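Local atomic coordinates of carboxylic ester hydrolase (Aspergillus niger, PDB entry 7K4O), a protein that probably hydrolyses ester bonds in tannins as a serine esterase of the tannase family, releasing gallic acid. Residues Val361-Thr366 / Gln388-Thr393; Ala134-Leu137 / Thr141-Tyr144. One frame throughout, in Å; residues are numbered along the deposited sequence.

Contact 1. Residues Val361-Thr366 / Gln388-Thr393; sequences VDKNGT and QEYYST. With NAG (2-acetamido-2-deoxy-beta-D-glucopyranose), chain E.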
ATOM      1  N   VAL A 361      -4.529  17.689  10.891  1.00 25.68           N
ATOM      2  CA  VAL A 361      -4.705  17.996  12.326  1.00 26.62           C
ATOM      3  C   VAL A 361      -4.789  19.515  12.481  1.00 27.85           C
ATOM      4  O   VAL A 361      -5.859  20.028  12.871  1.00 27.71           O
ATOM      5  CB  VAL A 361      -3.598  17.357  13.167  1.00 28.05           C
ATOM      6  CG1 VAL A 361      -3.791  17.748  14.639  1.00 30.34           C
ATOM      7  CG2 VAL A 361      -3.572  15.838  13.003  1.00 27.83           C
ATOM      8  N   ASP A 362      -3.750  20.231  12.092  1.00 25.85           N
ATOM      9  CA  ASP A 362      -3.702  21.719  12.200  1.00 27.74           C
ATOM     10  C   ASP A 362      -4.496  22.381  11.081  1.00 27.08           C
ATOM     11  O   ASP A 362      -4.939  23.562  11.208  1.00 28.26           O
ATOM     12  CB  ASP A 362      -2.256  22.191  12.175  1.00 29.47           C
ATOM     13  CG  ASP A 362      -1.422  21.728  13.372  1.00 29.77           C
ATOM     14  OD1 ASP A 362      -1.975  21.216  14.351  1.00 35.11           O
ATOM     15  OD2 ASP A 362      -0.185  21.842  13.266  1.00 35.39           O
ATOM     16  N   LYS A 363      -4.627  21.706   9.937  1.00 25.17           N
ATOM     17  CA  LYS A 363      -5.407  22.196   8.782  1.00 25.46           C
ATOM     18  C   LYS A 363      -4.873  23.542   8.282  1.00 24.28           C
ATOM     19  O   LYS A 363      -5.651  24.392   7.824  1.00 28.10           O
ATOM     20  CB  LYS A 363      -6.891  22.219   9.121  1.00 28.55           C
ATOM     21  CG  LYS A 363      -7.444  20.858   9.539  1.00 30.05           C
ATOM     22  CD  LYS A 363      -8.845  20.946  10.100  1.00 33.64           C
ATOM     23  CE  LYS A 363      -9.482  19.648  10.553  1.00 37.03           C
ATOM     24  NZ  LYS A 363      -8.798  18.971  11.694  1.00 37.06           N
ATOM     25  N   ASN A 364      -3.556  23.685   8.237  1.00 26.87           N
ATOM     26  CA  ASN A 364      -3.004  24.972   7.754  1.00 29.09           C
ATOM     27  C   ASN A 364      -1.662  24.846   7.063  1.00 35.46           C
ATOM     28  O   ASN A 364      -0.945  25.861   7.056  1.00 35.72           O
ATOM     29  CB  ASN A 364      -2.893  25.959   8.917  1.00 30.49           C
ATOM     30  CG  ASN A 364      -1.999  25.508  10.041  1.00 34.00           C
ATOM     31  OD1 ASN A 364      -1.251  24.527   9.908  1.00 30.74           O
ATOM     32  ND2 ASN A 364      -2.032  26.257  11.154  1.00 31.06           N
ATOM     33  N   GLY A 365      -1.336  23.704   6.471  1.00 29.01           N
ATOM     34  CA  GLY A 365      -0.115  23.572   5.668  1.00 30.85           C
ATOM     35  C   GLY A 365       0.107  22.145   5.254  1.00 32.28           C
ATOM     36  O   GLY A 365      -0.736  21.276   5.553  1.00 27.81           O
ATOM     37  N   THR A 366       1.236  21.903   4.602  1.00 29.36           N
ATOM     38  CA  THR A 366       1.643  20.548   4.154  1.00 31.73           C
ATOM     39  C   THR A 366       3.009  20.200   4.738  1.00 33.26           C
ATOM     40  O   THR A 366       3.487  19.102   4.511  1.00 32.49           O
ATOM     41  CB  THR A 366       1.592  20.438   2.628  1.00 35.50           C
ATOM     42  OG1 THR A 366       2.386  21.501   2.099  1.00 35.81           O
ATOM     43  CG2 THR A 366       0.176  20.508   2.091  1.00 36.07           C
ATOM     44  N   GLN A 388     -10.540   8.793  16.405  1.00 21.72           N
ATOM     45  CA  GLN A 388     -11.959   9.231  16.500  1.00 21.27           C
ATOM     46  C   GLN A 388     -12.304  10.089  15.277  1.00 21.21           C
ATOM     47  O   GLN A 388     -13.393   9.919  14.686  1.00 22.86           O
ATOM     48  CB  GLN A 388     -12.215   9.947  17.834  1.00 22.53           C
ATOM     49  CG  GLN A 388     -13.654  10.387  17.984  1.00 22.37           C
ATOM     50  CD  GLN A 388     -14.021  10.952  19.342  1.00 23.26           C
ATOM     51  OE1 GLN A 388     -13.143  11.227  20.205  1.00 25.35           O
ATOM     52  NE2 GLN A 388     -15.315  11.161  19.518  1.00 20.87           N
ATOM     53  N   GLU A 389     -11.468  11.055  14.945  1.00 21.41           N
ATOM     54  CA  GLU A 389     -11.790  12.078  13.920  1.00 22.23           C
ATOM     55  C   GLU A 389     -11.908  11.423  12.529  1.00 21.81           C
ATOM     56  O   GLU A 389     -12.815  11.816  11.766  1.00 20.72           O
ATOM     57  CB  GLU A 389     -10.711  13.157  13.949  1.00 23.05           C
ATOM     58  CG  GLU A 389     -10.844  14.235  12.877  1.00 26.16           C
ATOM     59  CD  GLU A 389     -10.009  15.490  13.185  1.00 38.43           C
ATOM     60  OE1 GLU A 389      -9.043  15.417  14.034  1.00 39.39           O
ATOM     61  OE2 GLU A 389     -10.282  16.535  12.548  1.00 37.31           O
ATOM     62  N   TYR A 390     -11.063  10.439  12.240  1.00 21.55           N
ATOM     63  CA  TYR A 390     -10.941   9.883  10.863  1.00 22.10           C
ATOM     64  C   TYR A 390     -11.474   8.460  10.774  1.00 21.49           C
ATOM     65  O   TYR A 390     -11.407   7.878   9.644  1.00 21.05           O
ATOM     66  CB  TYR A 390      -9.504  10.081  10.340  1.00 21.25           C
ATOM     67  CG  TYR A 390      -9.194  11.536  10.084  1.00 21.57           C
ATOM     68  CD1 TYR A 390      -9.951  12.270   9.206  1.00 22.81           C
ATOM     69  CD2 TYR A 390      -8.227  12.225  10.809  1.00 22.86           C
ATOM     70  CE1 TYR A 390      -9.790  13.629   9.024  1.00 23.16           C
ATOM     71  CE2 TYR A 390      -8.044  13.583  10.615  1.00 21.53           C
ATOM     72  CZ  TYR A 390      -8.794  14.291   9.706  1.00 22.61           C
ATOM     73  OH  TYR A 390      -8.671  15.632   9.539  1.00 24.46           O
ATOM     74  N   TYR A 391     -12.079   7.928  11.827  1.00 21.43           N
ATOM     75  CA  TYR A 391     -12.609   6.532  11.846  1.00 21.24           C
ATOM     76  C   TYR A 391     -13.439   6.263  10.592  1.00 22.00           C
ATOM     77  O   TYR A 391     -13.279   5.203   9.963  1.00 21.06           O
ATOM     78  CB  TYR A 391     -13.524   6.307  13.063  1.00 20.37           C
ATOM     79  CG  TYR A 391     -13.481   4.913  13.636  1.00 24.31           C
ATOM     80  CD1 TYR A 391     -14.208   3.874  13.083  1.00 33.41           C
ATOM     81  CD2 TYR A 391     -12.745   4.660  14.768  1.00 27.84           C
ATOM     82  CE1 TYR A 391     -14.133   2.596  13.631  1.00 36.26           C
ATOM     83  CE2 TYR A 391     -12.694   3.406  15.340  1.00 31.57           C
ATOM     84  CZ  TYR A 391     -13.320   2.363  14.715  1.00 35.19           C
ATOM     85  OH  TYR A 391     -13.190   1.144  15.339  1.00 42.83           O
ATOM     86  N   SER A 392     -14.358   7.172  10.275  1.00 19.94           N
ATOM     87  CA  SER A 392     -15.398   7.014   9.223  1.00 18.85           C
ATOM     88  C   SER A 392     -14.882   7.349   7.819  1.00 21.14           C
ATOM     89  O   SER A 392     -15.654   7.147   6.844  1.00 20.97           O
ATOM     90  CB  SER A 392     -16.620   7.838   9.533  1.00 20.41           C
ATOM     91  OG  SER A 392     -17.277   7.371  10.686  1.00 20.14           O
ATOM     92  N   THR A 393     -13.681   7.902   7.662  1.00 19.54           N
ATOM     93  CA  THR A 393     -13.199   8.410   6.350  1.00 19.96           C
ATOM     94  C   THR A 393     -11.848   7.764   6.045  1.00 20.78           C
ATOM     95  O   THR A 393     -11.777   6.828   5.250  1.00 21.89           O
ATOM     96  CB  THR A 393     -13.160   9.961   6.279  1.00 19.52           C
ATOM     97  OG1 THR A 393     -12.424  10.424   7.428  1.00 19.59           O
ATOM     98  CG2 THR A 393     -14.541  10.577   6.277  1.00 21.05           C
TER
HETATM   99  C1  NAG E   1      -1.285  26.045  12.343  0.75 27.50           C
HETATM  100  C2  NAG E   1      -0.637  27.341  12.938  0.93 34.89           C
HETATM  101  C3  NAG E   1       0.006  27.060  14.259  0.85 37.49           C
HETATM  102  C4  NAG E   1      -1.085  26.492  15.199  1.00 43.71           C
HETATM  103  C5  NAG E   1      -1.710  25.265  14.549  0.89 36.98           C
HETATM  104  C6  NAG E   1      -2.907  24.804  15.376  0.93 46.27           C
HETATM  105  C7  NAG E   1       0.102  28.880  11.165  1.00 45.53           C
HETATM  106  C8  NAG E   1       1.229  29.206  10.239  0.71 45.12           C
HETATM  107  N2  NAG E   1       0.312  27.849  11.961  0.94 38.06           N
HETATM  108  O3  NAG E   1       0.446  28.365  14.631  0.88 41.06           O
HETATM  109  O4  NAG E   1      -0.507  25.971  16.405  0.96 53.39           O
HETATM  110  O5  NAG E   1      -2.194  25.591  13.290  0.76 28.25           O
HETATM  111  O6  NAG E   1      -4.102  25.572  15.092  0.77 46.11           O
HETATM  112  O7  NAG E   1      -0.890  29.557  11.212  1.00 54.38           O
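The carboxylate of Glu389 takes the ammonium group of Lys363 on the syn side of OE2, only 17° out of its plane, while the CG of the same glutamate lies over the centre of the neighbouring Tyr390 ring, 3.6 Å above it; at an edge of that ring, in its plane, sits Thr393 OG1. This salt bridge links the loop that leaves helix 351-361 to the last part of helix 376-390, in the long insertion between strands 205-209 and 410-416 of the alpha/beta-hydrolase sheet. The two charged side chains come from opposite directions, and Lys363 NZ stops 3.0 Å from Glu389 OE2. Lysine suits the place because its long chain runs straight as far as CE and then bends at the last torsion (chi4 64°), turning NZ back toward the end of helix 351-361, which it follows. There it also donates to the carbonyl of Leu360, with a weak bond to Val361 O at 3.3 Å, so a single cation serves both the carboxylate and carbonyls left at the helix terminus. Tyr390 OH gives a further hydrogen bond to Leu360 O, while its side chain touches Tyr356 and Leu147. The hydroxyl lies 4.0 Å from Lys363 NZ, near it without being its partner. From Tyr390 to Thr393 the chain makes a type I turn, closed by Thr393 N to Tyr390 O at 3.0 Å. Across the contact, Lys363 leaves helix 351-361 in a left-handed backbone conformation, and Asn364, Gly365 and Thr366 follow as an N-X-T sequon. The sequon is glycosylated: Asn364 ND2 is bonded to C1 of the N-acetylglucosamine, and the sugar's ring oxygen O5 lies 3.6 Å from Asp362 CB.

Contact 2. Residues Ala134-Leu137 / Thr141-Tyr144; sequences AMLL and TLDY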
ATOM      1  N   ALA A 134      -5.947  20.028  -2.611  1.00 25.05           N
ATOM      2  CA  ALA A 134      -7.382  20.330  -2.633  1.00 25.68           C
ATOM      3  C   ALA A 134      -8.021  20.219  -1.237  1.00 23.22           C
ATOM      4  O   ALA A 134      -9.240  20.413  -1.154  1.00 23.08           O
ATOM      5  CB  ALA A 134      -8.050  19.388  -3.631  1.00 29.73           C
ATOM      6  N   MET A 135      -7.260  19.891  -0.211  1.00 22.74           N
ATOM      7  CA  MET A 135      -7.843  19.477   1.085  1.00 22.62           C
ATOM      8  C   MET A 135      -8.340  20.684   1.888  1.00 24.87           C
ATOM      9  O   MET A 135      -9.216  20.452   2.742  1.00 23.05           O
ATOM     10  CB  MET A 135      -6.826  18.666   1.888  1.00 23.13           C
ATOM     11  CG  MET A 135      -7.363  17.916   3.059  1.00 24.63           C
ATOM     12  SD  MET A 135      -8.609  16.657   2.658  1.00 25.93           S
ATOM     13  CE  MET A 135      -7.509  15.418   1.986  1.00 26.07           C
ATOM     14  N   LEU A 136      -7.800  21.891   1.672  1.00 23.26           N
ATOM     15  CA  LEU A 136      -8.131  23.041   2.544  1.00 24.84           C
ATOM     16  C   LEU A 136      -8.849  24.114   1.752  1.00 25.95           C
ATOM     17  O   LEU A 136      -8.365  24.556   0.702  1.00 28.04           O
ATOM     18  CB  LEU A 136      -6.883  23.625   3.202  1.00 24.87           C
ATOM     19  CG  LEU A 136      -6.064  22.690   4.056  1.00 26.11           C
ATOM     20  CD1 LEU A 136      -4.814  23.407   4.549  1.00 30.41           C
ATOM     21  CD2 LEU A 136      -6.839  22.078   5.192  1.00 26.00           C
ATOM     22  N   LEU A 137      -9.994  24.554   2.255  1.00 23.55           N
ATOM     23  CA  LEU A 137     -10.670  25.754   1.726  1.00 22.01           C
ATOM     24  C   LEU A 137      -9.975  27.049   2.189  1.00 24.05           C
ATOM     25  O   LEU A 137     -10.066  28.067   1.464  1.00 27.27           O
ATOM     26  CB  LEU A 137     -12.137  25.760   2.129  1.00 23.64           C
ATOM     27  CG  LEU A 137     -13.008  24.625   1.591  1.00 23.73           C
ATOM     28  CD1 LEU A 137     -14.412  24.722   2.150  1.00 25.49           C
ATOM     29  CD2 LEU A 137     -13.037  24.664   0.050  1.00 29.87           C
ATOM     30  N   THR A 141      -9.770  25.409   7.671  1.00 23.49           N
ATOM     31  CA  THR A 141     -11.069  24.953   7.116  1.00 24.25           C
ATOM     32  C   THR A 141     -10.841  23.809   6.118  1.00 22.42           C
ATOM     33  O   THR A 141     -10.340  24.058   5.033  1.00 23.47           O
ATOM     34  CB  THR A 141     -11.798  26.097   6.421  1.00 24.70           C
ATOM     35  OG1 THR A 141     -11.875  27.222   7.309  1.00 24.00           O
ATOM     36  CG2 THR A 141     -13.192  25.726   6.009  1.00 25.04           C
ATOM     37  N   LEU A 142     -11.135  22.599   6.555  1.00 23.35           N
ATOM     38  CA  LEU A 142     -11.135  21.467   5.585  0.64 23.92           C
ATOM     39  C   LEU A 142     -12.253  21.501   4.469  1.00 25.45           C
ATOM     40  O   LEU A 142     -13.441  21.990   4.593  1.00 23.42           O
ATOM     41  CB  LEU A 142     -11.345  20.206   6.426  0.64 24.17           C
ATOM     42  CG  LEU A 142     -10.573  18.969   6.001  0.64 28.59           C
ATOM     43  CD1 LEU A 142      -9.106  19.111   6.339  0.64 27.15           C
ATOM     44  CD2 LEU A 142     -11.152  17.735   6.666  0.64 32.36           C
ATOM     45  N   ASP A 143     -11.840  21.104   3.272  1.00 22.50           N
ATOM     46  CA  ASP A 143     -12.810  20.827   2.205  1.00 24.23           C
ATOM     47  C   ASP A 143     -13.291  19.389   2.470  1.00 21.87           C
ATOM     48  O   ASP A 143     -12.560  18.407   2.111  1.00 22.93           O
ATOM     49  CB  ASP A 143     -12.155  20.965   0.851  1.00 23.57           C
ATOM     50  CG  ASP A 143     -13.104  20.827  -0.316  1.00 25.73           C
ATOM     51  OD1 ASP A 143     -14.133  20.149  -0.151  1.00 25.57           O
ATOM     52  OD2 ASP A 143     -12.818  21.403  -1.395  1.00 29.19           O
ATOM     53  N   TYR A 144     -14.438  19.239   3.111  1.00 20.99           N
ATOM     54  CA  TYR A 144     -14.953  17.874   3.414  1.00 20.96           C
ATOM     55  C   TYR A 144     -15.215  17.076   2.140  1.00 20.68           C
ATOM     56  O   TYR A 144     -15.107  15.817   2.232  1.00 20.70           O
ATOM     57  CB  TYR A 144     -16.208  17.945   4.282  1.00 22.43           C
ATOM     58  CG  TYR A 144     -15.970  18.525   5.651  1.00 21.29           C
ATOM     59  CD1 TYR A 144     -15.174  17.870   6.574  1.00 22.36           C
ATOM     60  CD2 TYR A 144     -16.581  19.693   6.051  1.00 26.64           C
ATOM     61  CE1 TYR A 144     -14.937  18.369   7.837  1.00 22.62           C
ATOM     62  CE2 TYR A 144     -16.372  20.206   7.326  1.00 26.11           C
ATOM     63  CZ  TYR A 144     -15.554  19.548   8.219  1.00 24.99           C
ATOM     64  OH  TYR A 144     -15.389  20.063   9.491  1.00 25.43           O
TER
HETATM   65  O   HOH W   1     -10.509  22.685  -2.473  1.00 45.70           O
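A chi1 of -175° carries the carboxylate of Asp143 away from its own backbone N, and a chi1 of -63° turns Leu137 to meet it, the two side chains crossing at about a right angle. Leu137 CG rests 3.8 Å from Asp143 CB, and its CD2 lies 3.6 Å from OD2; leucine's branched end covers the aliphatic root of the aspartate, while OD1 and OD2 have polar partners. One water donates to both Asp143 OD2 and Ala134 O, its oxygen 2.9 Å from each. OD1 binds the backbone N of Thr146, so Asp143 is the N-cap of helix 144-169, a place that suits a short side chain with an acceptor at its end. Leu137 and Asp143 belong to a small antiparallel hairpin, whose one bridge pairs Leu136 with Leu142 as a non-hydrogen-bonded pair. Hydrogen bonds flank the pair: Asp143 N donates to Met135 O and Leu137 N to Thr141 O, each at 2.8 Å. Met135, bent at chi2 and chi3, packs on Leu359 and Leu360 of helix 351-361 and on Leu147. At the outer end Leu137 CB lies 4.0 Å from Thr141 CG2.

Contacts 1 and 2 follow one another along the chain yet lie side by side, their centres about 10 Å apart. Leu136 CD1 of the hairpin packs 3.5 Å from Lys363 O and 3.9 Å from Asn364 N, and Gly140, in the turn between 134-137 and 141-144, shares a backbone hydrogen bond with Lys363. Helices 351-361 and 144-169 both back the two contacts. The bound gallic acid lies about 11 Å from the side chain of Met135 and 12 Å from that of Tyr390, so neither contact lines its pocket, although helix 351-361 contributes Leu352 to it.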